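Local coordinates for beta-mannosidase (Trichoderma harzianum, PDB 4CVU), which hydrolyses beta-mannosidic linkages, probably releasing terminal beta-D-mannose from the non-reducing ends of its substrates, at residues Gln173-Pro176 / Ala177-Tyr181; Glu491-Met494 / Leu495-Gln499; Tyr534-Cys537 / Ser538-Gly542. All blocks are in the same frame, centred on the assembly; numbering follows the deposited sequence.

Contact 1. Residues Gln173-Pro176 / Ala177-Tyr181. With NAG (2-acetamido-2-deoxy-beta-D-glucopyranose), chain J; NAG (2-acetamido-2-deoxy-beta-D-glucopyranose), chain L.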
ATOM      1  N   GLN A 173     -15.996  26.761 -32.811  1.00 50.97           N
ATOM      2  CA  GLN A 173     -15.039  26.068 -33.653  1.00 50.46           C
ATOM      3  C   GLN A 173     -14.855  24.597 -33.272  1.00 48.64           C
ATOM      4  O   GLN A 173     -14.927  24.206 -32.092  1.00 48.68           O
ATOM      5  CB  GLN A 173     -13.680  26.779 -33.642  1.00 48.88           C
ATOM      6  CG  GLN A 173     -12.755  26.274 -34.733  1.00 49.19           C
ATOM      7  CD  GLN A 173     -11.495  27.108 -34.900  1.00 46.75           C
ATOM      8  OE1 GLN A 173     -11.251  28.038 -34.150  1.00 45.62           O
ATOM      9  NE2 GLN A 173     -10.699  26.778 -35.912  1.00 46.83           N
ATOM     10  N   HIS A 174     -14.648  23.790 -34.303  1.00 47.19           N
ATOM     11  CA  HIS A 174     -14.285  22.396 -34.157  1.00 47.87           C
ATOM     12  C   HIS A 174     -13.115  22.082 -35.064  1.00 48.49           C
ATOM     13  O   HIS A 174     -12.922  22.742 -36.087  1.00 47.69           O
ATOM     14  CB  HIS A 174     -15.483  21.495 -34.466  1.00 48.55           C
ATOM     15  CG  HIS A 174     -16.608  21.687 -33.505  1.00 50.05           C
ATOM     16  ND1 HIS A 174     -17.642  22.566 -33.737  1.00 50.48           N
ATOM     17  CD2 HIS A 174     -16.818  21.170 -32.271  1.00 50.23           C
ATOM     18  CE1 HIS A 174     -18.468  22.549 -32.706  1.00 52.13           C
ATOM     19  NE2 HIS A 174     -17.982  21.724 -31.794  1.00 52.28           N
ATOM     20  N   TRP A 175     -12.340  21.079 -34.664  1.00 46.22           N
ATOM     21  CA  TRP A 175     -11.130  20.711 -35.359  1.00 46.16           C
ATOM     22  C   TRP A 175     -11.207  19.222 -35.658  1.00 46.65           C
ATOM     23  O   TRP A 175     -11.993  18.491 -35.011  1.00 46.01           O
ATOM     24  CB  TRP A 175      -9.905  20.970 -34.456  1.00 44.97           C
ATOM     25  CG  TRP A 175      -9.603  22.390 -34.174  1.00 43.68           C
ATOM     26  CD1 TRP A 175      -8.676  23.164 -34.809  1.00 44.50           C
ATOM     27  CD2 TRP A 175     -10.194  23.215 -33.169  1.00 43.52           C
ATOM     28  NE1 TRP A 175      -8.661  24.421 -34.270  1.00 44.85           N
ATOM     29  CE2 TRP A 175      -9.577  24.481 -33.256  1.00 43.60           C
ATOM     30  CE3 TRP A 175     -11.191  23.016 -32.205  1.00 42.83           C
ATOM     31  CZ2 TRP A 175      -9.927  25.541 -32.424  1.00 43.22           C
ATOM     32  CZ3 TRP A 175     -11.544  24.075 -31.378  1.00 42.43           C
ATOM     33  CH2 TRP A 175     -10.912  25.322 -31.491  1.00 42.86           C
ATOM     34  N   PRO A 176     -10.377  18.758 -36.602  1.00 46.17           N
ATOM     35  CA  PRO A 176     -10.261  17.321 -36.857  1.00 48.18           C
ATOM     36  C   PRO A 176      -9.858  16.561 -35.600  1.00 47.01           C
ATOM     37  O   PRO A 176      -9.175  17.109 -34.738  1.00 46.07           O
ATOM     38  CB  PRO A 176      -9.166  17.220 -37.926  1.00 46.30           C
ATOM     39  CG  PRO A 176      -9.137  18.560 -38.551  1.00 46.61           C
ATOM     40  CD  PRO A 176      -9.540  19.545 -37.512  1.00 45.33           C
ATOM     41  N   ALA A 177     -10.305  15.313 -35.519  1.00 47.24           N
ATOM     42  CA  ALA A 177     -10.083  14.468 -34.373  1.00 47.42           C
ATOM     43  C   ALA A 177      -8.588  14.330 -34.036  1.00 47.04           C
ATOM     44  O   ALA A 177      -8.216  14.358 -32.877  1.00 46.33           O
ATOM     45  CB  ALA A 177     -10.705  13.095 -34.633  1.00 50.40           C
ATOM     46  N   SER A 178      -7.739  14.225 -35.057  1.00 47.50           N
ATOM     47  CA  SER A 178      -6.309  14.070 -34.844  1.00 47.35           C
ATOM     48  C   SER A 178      -5.665  15.308 -34.192  1.00 46.34           C
ATOM     49  O   SER A 178      -4.653  15.193 -33.507  1.00 44.64           O
ATOM     50  CB  SER A 178      -5.590  13.693 -36.155  1.00 48.29           C
ATOM     51  OG  SER A 178      -5.679  14.718 -37.115  1.00 49.40           O
ATOM     52  N   VAL A 179      -6.274  16.477 -34.396  1.00 44.52           N
ATOM     53  CA  VAL A 179      -5.783  17.737 -33.848  1.00 43.44           C
ATOM     54  C   VAL A 179      -6.169  17.897 -32.361  1.00 42.78           C
ATOM     55  O   VAL A 179      -5.391  18.443 -31.590  1.00 43.36           O
ATOM     56  CB  VAL A 179      -6.280  18.933 -34.681  1.00 44.86           C
ATOM     57  CG1 VAL A 179      -5.915  20.260 -34.042  1.00 44.52           C
ATOM     58  CG2 VAL A 179      -5.696  18.889 -36.102  1.00 45.51           C
ATOM     59  N   VAL A 180      -7.342  17.422 -31.969  1.00 43.80           N
ATOM     60  CA  VAL A 180      -7.830  17.567 -30.574  1.00 43.02           C
ATOM     61  C   VAL A 180      -7.901  16.217 -29.833  1.00 42.54           C
ATOM     62  O   VAL A 180      -8.587  16.065 -28.832  1.00 42.59           O
ATOM     63  CB  VAL A 180      -9.211  18.273 -30.546  1.00 45.25           C
ATOM     64  CG1 VAL A 180      -9.076  19.694 -31.068  1.00 45.45           C
ATOM     65  CG2 VAL A 180     -10.256  17.508 -31.348  1.00 45.94           C
ATOM     66  N   TYR A 181      -7.197  15.230 -30.358  1.00 43.50           N
ATOM     67  CA  TYR A 181      -7.103  13.913 -29.753  1.00 43.59           C
ATOM     68  C   TYR A 181      -6.717  14.034 -28.293  1.00 41.32           C
ATOM     69  O   TYR A 181      -5.706  14.662 -27.983  1.00 42.19           O
ATOM     70  CB  TYR A 181      -6.042  13.116 -30.493  1.00 45.67           C
ATOM     71  CG  TYR A 181      -5.838  11.718 -29.969  1.00 47.42           C
ATOM     72  CD1 TYR A 181      -6.828  10.769 -30.062  1.00 50.49           C
ATOM     73  CD2 TYR A 181      -4.626  11.349 -29.403  1.00 51.58           C
ATOM     74  CE1 TYR A 181      -6.636   9.471 -29.589  1.00 52.34           C
ATOM     75  CE2 TYR A 181      -4.431  10.073 -28.913  1.00 50.61           C
ATOM     76  CZ  TYR A 181      -5.435   9.149 -29.018  1.00 50.16           C
ATOM     77  OH  TYR A 181      -5.182   7.887 -28.546  1.00 55.46           O
TER
HETATM   78  C1  NAG J1005     -17.645  18.117 -29.663  1.00 56.15           C
HETATM   79  C2  NAG J1005     -17.731  16.610 -29.499  1.00 60.74           C
HETATM   80  C3  NAG J1005     -18.072  15.854 -30.771  1.00 61.10           C
HETATM   81  C4  NAG J1005     -19.243  16.480 -31.535  1.00 63.00           C
HETATM   82  C5  NAG J1005     -19.125  18.000 -31.588  1.00 63.29           C
HETATM   83  C6  NAG J1005     -20.381  18.628 -32.208  1.00 61.73           C
HETATM   84  C7  NAG J1005     -16.387  15.582 -27.772  1.00 61.06           C
HETATM   85  C8  NAG J1005     -15.019  15.079 -27.422  1.00 61.62           C
HETATM   86  N2  NAG J1005     -16.477  16.096 -28.996  1.00 60.02           N
HETATM   87  O3  NAG J1005     -18.395  14.539 -30.369  1.00 60.45           O
HETATM   88  O4  NAG J1005     -19.195  15.989 -32.858  1.00 68.47           O
HETATM   89  O5  NAG J1005     -18.859  18.548 -30.291  1.00 59.48           O
HETATM   90  O6  NAG J1005     -21.037  19.505 -31.306  1.00 60.31           O
HETATM   91  O7  NAG J1005     -17.320  15.516 -26.946  1.00 58.01           O
HETATM   92  C1  NAG L1007      -4.848   4.432 -28.036  1.00 41.26           C
HETATM   93  C2  NAG L1007      -4.217   4.133 -29.366  1.00 40.50           C
HETATM   94  C3  NAG L1007      -5.118   4.650 -30.476  1.00 41.32           C
HETATM   95  C4  NAG L1007      -6.510   4.044 -30.283  1.00 43.45           C
HETATM   96  C5  NAG L1007      -7.018   4.316 -28.863  1.00 45.98           C
HETATM   97  C6  NAG L1007      -8.387   3.708 -28.583  1.00 45.02           C
HETATM   98  C7  NAG L1007      -1.820   4.176 -29.933  1.00 43.06           C
HETATM   99  C8  NAG L1007      -0.520   4.946 -29.869  1.00 45.32           C
HETATM  100  N2  NAG L1007      -2.899   4.743 -29.391  1.00 42.70           N
HETATM  101  O3  NAG L1007      -4.524   4.305 -31.728  1.00 41.69           O
HETATM  102  O4  NAG L1007      -7.450   4.567 -31.213  1.00 46.92           O
HETATM  103  O5  NAG L1007      -6.099   3.766 -27.942  1.00 43.39           O
HETATM  104  O6  NAG L1007      -8.316   2.324 -28.821  1.00 47.91           O
HETATM  105  O7  NAG L1007      -1.817   3.071 -30.461  1.00 44.38           O
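Trp175 lays the root of its side chain across Val180, whose CG1 comes to 3.7 Å from Trp175 CB and lies obliquely to the indole. The side chain of Val179 also crosses that of the tryptophan at about a right angle, with its CG1 4.1 Å from Trp175 CD1. A branched residue suits both places, because each valine can send one methyl to the tryptophan and turn the other elsewhere: CG2 of Val179 runs alongside the proline ring, 4.1 Å from Pro176 CD. That split follows from a CG1 anti to the backbone N (chi1 173°), which leaves CG2 beside the N. The side chain of Gln173 returns over one face of the indole, its CD offset toward the rim, and its amide oxygen is hydrogen-bonded to Gln512. Residues Pro176 to Val179 form a type I beta turn. Val179 N lies 3.0 Å from Pro176 O in a hydrogen bond bent to 138°, from above the carbonyl plane, and Val180 N adds a weak one to that oxygen at 3.3 Å. Proline fits the first position: it has no N-H to donate, its ring fixes phi near -57°, and the turn needs only its carbonyl. The turn belongs to a surface loop of the galactose-binding-like domain and packs on helix 490-501, where Val179 meets Ala498 and Pro176 meets Ala501. Sugars attached to the protein border the loop: His174 NE2, hydrogen-bonded to Asn167 O, lies 3.6 Å from O5 of one NAG (chain J), and Tyr181 OH 3.5 Å from C1 of another (chain L).

Contact 2. Residues Glu491-Met494 / Leu495-Gln499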
ATOM      1  N   GLU A 491       4.563  24.256 -34.827  1.00 40.49           N
ATOM      2  CA  GLU A 491       5.038  24.228 -36.202  1.00 41.07           C
ATOM      3  C   GLU A 491       5.730  22.918 -36.603  1.00 41.85           C
ATOM      4  O   GLU A 491       5.842  22.581 -37.803  1.00 41.59           O
ATOM      5  CB  GLU A 491       6.003  25.391 -36.419  1.00 42.49           C
ATOM      6  CG  GLU A 491       5.323  26.780 -36.594  1.00 42.38           C
ATOM      7  CD  GLU A 491       6.326  27.913 -36.835  1.00 43.18           C
ATOM      8  OE1 GLU A 491       7.263  27.699 -37.626  1.00 41.58           O
ATOM      9  OE2 GLU A 491       6.189  29.015 -36.250  1.00 41.74           O
ATOM     10  N   ASN A 492       6.269  22.213 -35.611  1.00 41.19           N
ATOM     11  CA  ASN A 492       6.955  20.949 -35.880  1.00 42.24           C
ATOM     12  C   ASN A 492       6.043  19.718 -35.812  1.00 43.56           C
ATOM     13  O   ASN A 492       6.437  18.636 -36.287  1.00 42.04           O
ATOM     14  CB  ASN A 492       8.157  20.795 -34.959  1.00 41.30           C
ATOM     15  CG  ASN A 492       7.769  20.531 -33.522  1.00 41.78           C
ATOM     16  OD1 ASN A 492       6.885  21.163 -32.975  1.00 42.42           O
ATOM     17  ND2 ASN A 492       8.474  19.595 -32.886  1.00 44.32           N
ATOM     18  N   LEU A 493       4.847  19.868 -35.227  1.00 44.30           N
ATOM     19  CA  LEU A 493       3.939  18.727 -35.004  1.00 43.53           C
ATOM     20  C   LEU A 493       2.455  19.024 -35.331  1.00 44.96           C
ATOM     21  O   LEU A 493       1.905  18.501 -36.297  1.00 44.02           O
ATOM     22  CB  LEU A 493       4.075  18.223 -33.560  1.00 44.20           C
ATOM     23  CG  LEU A 493       3.291  16.957 -33.181  1.00 44.40           C
ATOM     24  CD1 LEU A 493       3.764  15.778 -34.009  1.00 46.44           C
ATOM     25  CD2 LEU A 493       3.424  16.644 -31.708  1.00 43.87           C
ATOM     26  N   MET A 494       1.804  19.855 -34.531  1.00 45.04           N
ATOM     27  CA  MET A 494       0.357  20.011 -34.647  1.00 46.16           C
ATOM     28  C   MET A 494      -0.123  20.726 -35.898  1.00 45.70           C
ATOM     29  O   MET A 494      -1.162  20.359 -36.447  1.00 46.20           O
ATOM     30  CB  MET A 494      -0.216  20.700 -33.417  1.00 46.35           C
ATOM     31  CG  MET A 494      -0.096  19.868 -32.164  1.00 51.46           C
ATOM     32  SD  MET A 494      -0.512  18.135 -32.411  1.00 55.03           S
ATOM     33  CE  MET A 494      -2.132  18.350 -33.175  1.00 47.70           C
ATOM     34  N   LEU A 495       0.619  21.728 -36.357  1.00 42.59           N
ATOM     35  CA  LEU A 495       0.279  22.377 -37.610  1.00 42.72           C
ATOM     36  C   LEU A 495       0.356  21.437 -38.827  1.00 44.00           C
ATOM     37  O   LEU A 495      -0.576  21.380 -39.623  1.00 42.06           O
ATOM     38  CB  LEU A 495       1.072  23.692 -37.812  1.00 41.85           C
ATOM     39  CG  LEU A 495       0.612  24.866 -36.907  1.00 40.85           C
ATOM     40  CD1 LEU A 495       1.564  26.063 -36.954  1.00 40.68           C
ATOM     41  CD2 LEU A 495      -0.784  25.338 -37.218  1.00 40.95           C
ATOM     42  N   PRO A 496       1.449  20.668 -38.965  1.00 44.02           N
ATOM     43  CA  PRO A 496       1.436  19.712 -40.096  1.00 44.22           C
ATOM     44  C   PRO A 496       0.389  18.587 -39.952  1.00 44.57           C
ATOM     45  O   PRO A 496      -0.136  18.131 -40.951  1.00 43.22           O
ATOM     46  CB  PRO A 496       2.858  19.159 -40.127  1.00 45.54           C
ATOM     47  CG  PRO A 496       3.698  20.182 -39.400  1.00 45.95           C
ATOM     48  CD  PRO A 496       2.802  20.877 -38.404  1.00 44.55           C
ATOM     49  N   ILE A 497       0.043  18.204 -38.723  1.00 44.91           N
ATOM     50  CA  ILE A 497      -1.076  17.271 -38.507  1.00 46.47           C
ATOM     51  C   ILE A 497      -2.385  17.922 -39.030  1.00 46.87           C
ATOM     52  O   ILE A 497      -3.161  17.293 -39.735  1.00 47.37           O
ATOM     53  CB  ILE A 497      -1.225  16.838 -37.018  1.00 45.55           C
ATOM     54  CG1 ILE A 497      -0.141  15.843 -36.646  1.00 44.69           C
ATOM     55  CG2 ILE A 497      -2.595  16.208 -36.781  1.00 47.49           C
ATOM     56  CD1 ILE A 497      -0.068  15.558 -35.161  1.00 44.37           C
ATOM     57  N   ALA A 498      -2.582  19.181 -38.703  1.00 47.09           N
ATOM     58  CA  ALA A 498      -3.731  19.906 -39.187  1.00 48.38           C
ATOM     59  C   ALA A 498      -3.734  20.057 -40.722  1.00 49.50           C
ATOM     60  O   ALA A 498      -4.774  19.878 -41.331  1.00 51.23           O
ATOM     61  CB  ALA A 498      -3.863  21.222 -38.506  1.00 47.33           C
ATOM     62  N   GLN A 499      -2.597  20.341 -41.333  1.00 48.53           N
ATOM     63  CA  GLN A 499      -2.534  20.376 -42.781  1.00 51.46           C
ATOM     64  C   GLN A 499      -2.896  19.041 -43.407  1.00 52.91           C
ATOM     65  O   GLN A 499      -3.687  19.000 -44.338  1.00 53.58           O
ATOM     66  CB  GLN A 499      -1.176  20.865 -43.281  1.00 53.92           C
ATOM     67  CG  GLN A 499      -0.830  20.419 -44.711  1.00 58.53           C
ATOM     68  CD  GLN A 499      -0.345  21.555 -45.573  1.00 65.01           C
ATOM     69  OE1 GLN A 499      -1.145  22.279 -46.140  1.00 69.44           O
ATOM     70  NE2 GLN A 499       0.980  21.734 -45.660  1.00 64.62           N
TER
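Glu491 and Leu495 lie side by side, one turn apart on helix 490-501, and point the same way, so that the aliphatic CG of the glutamate rests 3.8 Å from Leu495 CD1. Leu493 and Ile497 repeat this arrangement with a 4.0 Å contact between Leu493 CD1 and Ile497 CD1. Met494 instead runs aslant to Ile497. Its flexible chain is curled at both chi2 (-43°) and chi3 (-53°), which brings SD to 3.8 Å from Ile497 CD1 and carries CE to the same methyl. Leucine suits position 495 because its branched end also fills the interface with Tyr506, Leu510 and Tyr513 of helix 506-528. Beyond the proline, Ile497 N bonds to Leu493 O at 3.1 Å in the carbonyl plane, and Ala498 N bonds to Met494 O at 2.9 Å. Pro496 has no N-H to give the turn before it, and its CD lies 3.5 Å from Glu491 O. The helix is kinked at this proline, and a wider pi-type turn precedes it at 491-494. Tyr559 OH is hydrogen-bonded to Glu491 O. Tyr513 OH is hydrogen-bonded to the buried Glu491 OE2, and the nearby Glu556 carboxylate would probably favour a shared proton or a raised pKa.

Contact 3. Residues Tyr534-Cys537 / Ser538-Gly542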
ATOM      1  N   TYR A 534      11.605  36.071 -27.989  1.00 38.30           N
ATOM      2  CA  TYR A 534      10.369  35.361 -28.183  1.00 38.60           C
ATOM      3  C   TYR A 534      10.450  34.440 -29.347  1.00 39.68           C
ATOM      4  O   TYR A 534      11.177  34.679 -30.325  1.00 41.02           O
ATOM      5  CB  TYR A 534       9.193  36.335 -28.421  1.00 39.61           C
ATOM      6  CG  TYR A 534       7.828  35.669 -28.562  1.00 37.75           C
ATOM      7  CD1 TYR A 534       7.164  35.158 -27.453  1.00 37.27           C
ATOM      8  CD2 TYR A 534       7.199  35.579 -29.802  1.00 38.48           C
ATOM      9  CE1 TYR A 534       5.930  34.544 -27.568  1.00 37.67           C
ATOM     10  CE2 TYR A 534       5.944  34.982 -29.935  1.00 38.31           C
ATOM     11  CZ  TYR A 534       5.315  34.460 -28.811  1.00 37.84           C
ATOM     12  OH  TYR A 534       4.089  33.851 -28.915  1.00 37.83           O
ATOM     13  N   SER A 535       9.681  33.368 -29.240  1.00 39.63           N
ATOM     14  CA  SER A 535       9.435  32.508 -30.355  1.00 39.59           C
ATOM     15  C   SER A 535       7.978  32.076 -30.256  1.00 38.23           C
ATOM     16  O   SER A 535       7.484  31.812 -29.141  1.00 37.05           O
ATOM     17  CB  SER A 535      10.381  31.296 -30.299  1.00 40.37           C
ATOM     18  OG  SER A 535      10.057  30.355 -31.304  1.00 41.41           O
ATOM     19  N   PRO A 536       7.292  32.009 -31.402  1.00 38.08           N
ATOM     20  CA  PRO A 536       5.884  31.659 -31.363  1.00 39.88           C
ATOM     21  C   PRO A 536       5.614  30.193 -30.941  1.00 40.23           C
ATOM     22  O   PRO A 536       4.493  29.876 -30.564  1.00 39.68           O
ATOM     23  CB  PRO A 536       5.404  31.928 -32.782  1.00 40.51           C
ATOM     24  CG  PRO A 536       6.628  31.894 -33.627  1.00 40.60           C
ATOM     25  CD  PRO A 536       7.776  32.274 -32.766  1.00 39.58           C
ATOM     26  N   CYS A 537       6.629  29.316 -31.018  1.00 39.95           N
ATOM     27  CA  CYS A 537       6.505  27.962 -30.439  1.00 40.30           C
ATOM     28  C   CYS A 537       7.854  27.357 -30.128  1.00 38.94           C
ATOM     29  O   CYS A 537       8.904  27.858 -30.560  1.00 38.67           O
ATOM     30  CB  CYS A 537       5.712  27.028 -31.339  1.00 39.13           C
ATOM     31  SG  CYS A 537       6.443  26.877 -32.983  1.00 40.68           S
ATOM     32  N   SER A 538       7.797  26.268 -29.373  1.00 39.48           N
ATOM     33  CA  SER A 538       8.970  25.634 -28.773  1.00 38.38           C
ATOM     34  C   SER A 538       9.967  25.093 -29.767  1.00 38.15           C
ATOM     35  O   SER A 538      11.121  24.908 -29.411  1.00 36.72           O
ATOM     36  CB  SER A 538       8.534  24.467 -27.908  1.00 39.13           C
ATOM     37  OG  SER A 538       7.913  23.477 -28.717  1.00 40.15           O
ATOM     38  N   ALA A 539       9.520  24.782 -30.980  1.00 37.65           N
ATOM     39  CA  ALA A 539      10.389  24.268 -32.016  1.00 36.38           C
ATOM     40  C   ALA A 539       9.955  24.752 -33.376  1.00 36.90           C
ATOM     41  O   ALA A 539       8.815  24.515 -33.790  1.00 38.91           O
ATOM     42  CB  ALA A 539      10.387  22.724 -32.002  1.00 37.68           C
ATOM     43  N   ASN A 540      10.863  25.405 -34.081  1.00 36.69           N
ATOM     44  CA  ASN A 540      10.578  25.912 -35.404  1.00 38.09           C
ATOM     45  C   ASN A 540      11.868  26.207 -36.189  1.00 37.21           C
ATOM     46  O   ASN A 540      12.965  26.117 -35.669  1.00 35.70           O
ATOM     47  CB  ASN A 540       9.626  27.160 -35.355  1.00 37.45           C
ATOM     48  CG  ASN A 540      10.196  28.302 -34.558  1.00 37.25           C
ATOM     49  OD1 ASN A 540      11.123  28.958 -35.008  1.00 37.08           O
ATOM     50  ND2 ASN A 540       9.665  28.527 -33.319  1.00 37.93           N
ATOM     51  N   ASN A 541      11.713  26.545 -37.461  1.00 38.91           N
ATOM     52  CA  ASN A 541      12.848  26.800 -38.344  1.00 41.18           C
ATOM     53  C   ASN A 541      13.360  28.242 -38.350  1.00 42.47           C
ATOM     54  O   ASN A 541      14.162  28.626 -39.220  1.00 45.90           O
ATOM     55  CB  ASN A 541      12.489  26.367 -39.769  1.00 41.82           C
ATOM     56  CG  ASN A 541      12.385  24.866 -39.892  1.00 41.82           C
ATOM     57  OD1 ASN A 541      13.187  24.142 -39.329  1.00 41.99           O
ATOM     58  ND2 ASN A 541      11.390  24.396 -40.598  1.00 43.04           N
ATOM     59  N   GLY A 542      12.935  29.020 -37.356  1.00 42.41           N
ATOM     60  CA  GLY A 542      13.382  30.387 -37.211  1.00 42.80           C
ATOM     61  C   GLY A 542      12.534  31.384 -37.966  1.00 43.23           C
ATOM     62  O   GLY A 542      11.541  31.008 -38.626  1.00 41.98           O
TER
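Asn540 ND2 gives a short, moderately bent hydrogen bond to Ser535 OG (2.7 Å, 155°), with the oxygen lying in the amide plane. The same nitrogen makes a weak bond to Cys537 SG at 3.6 Å, a length fitting the large, soft sulfur. On the other side of the amide, Asn540 OD1 accepts the backbone N-H of Gly542 on a lone pair (N to OD1 3.0 Å), which makes an Asx turn. Asparagine suits the position because a single flat group offers donors on one end and an acceptor on the other. CG stands between the backbone N and the carbonyl carbon (chi1 59°), turning the amide inward across the loop. Glycine completes the turn with a positive phi of 89°, where a beta carbon would press on the carbonyl O of Asn541. Further out, Ser538 OG is bonded to the backbone N of Glu489. Cys537 packs on Phe490 and Tyr513, and small Ala539 fits against Asn492. Strand 534-535 lies parallel to strand 481-485 in the sheet of the (beta/alpha)8 barrel that family 2 hydrolases share, and this loop follows its end. All the touching residues are buried, and the asparagine amide is bonded through both its nitrogen and its oxygen. These bonds tie the end of the strand to the turn beyond it and fix which way round the amide lies.

How the contacts relate
The three contacts follow one another in series along the chain, and none nests within or crosses another. Contact 1 closes a turn in the loop between helix 159-168 and strand 215-221, contact 2 bends helix 490-501, and contact 3 closes the loop after strand 534-535. In space contact 2 is the middle member: Ser178, Val179 and the CE of Met494 join it to contact 1, while Glu491 and Asn492 meet Pro536, Cys537, Ala539 and Asn540 of contact 3. Contacts 1 and 3 do not touch, their nearest atoms being about 14 Å apart. The row thus links the galactose-binding-like domain, through one helix, to the barrel sheet.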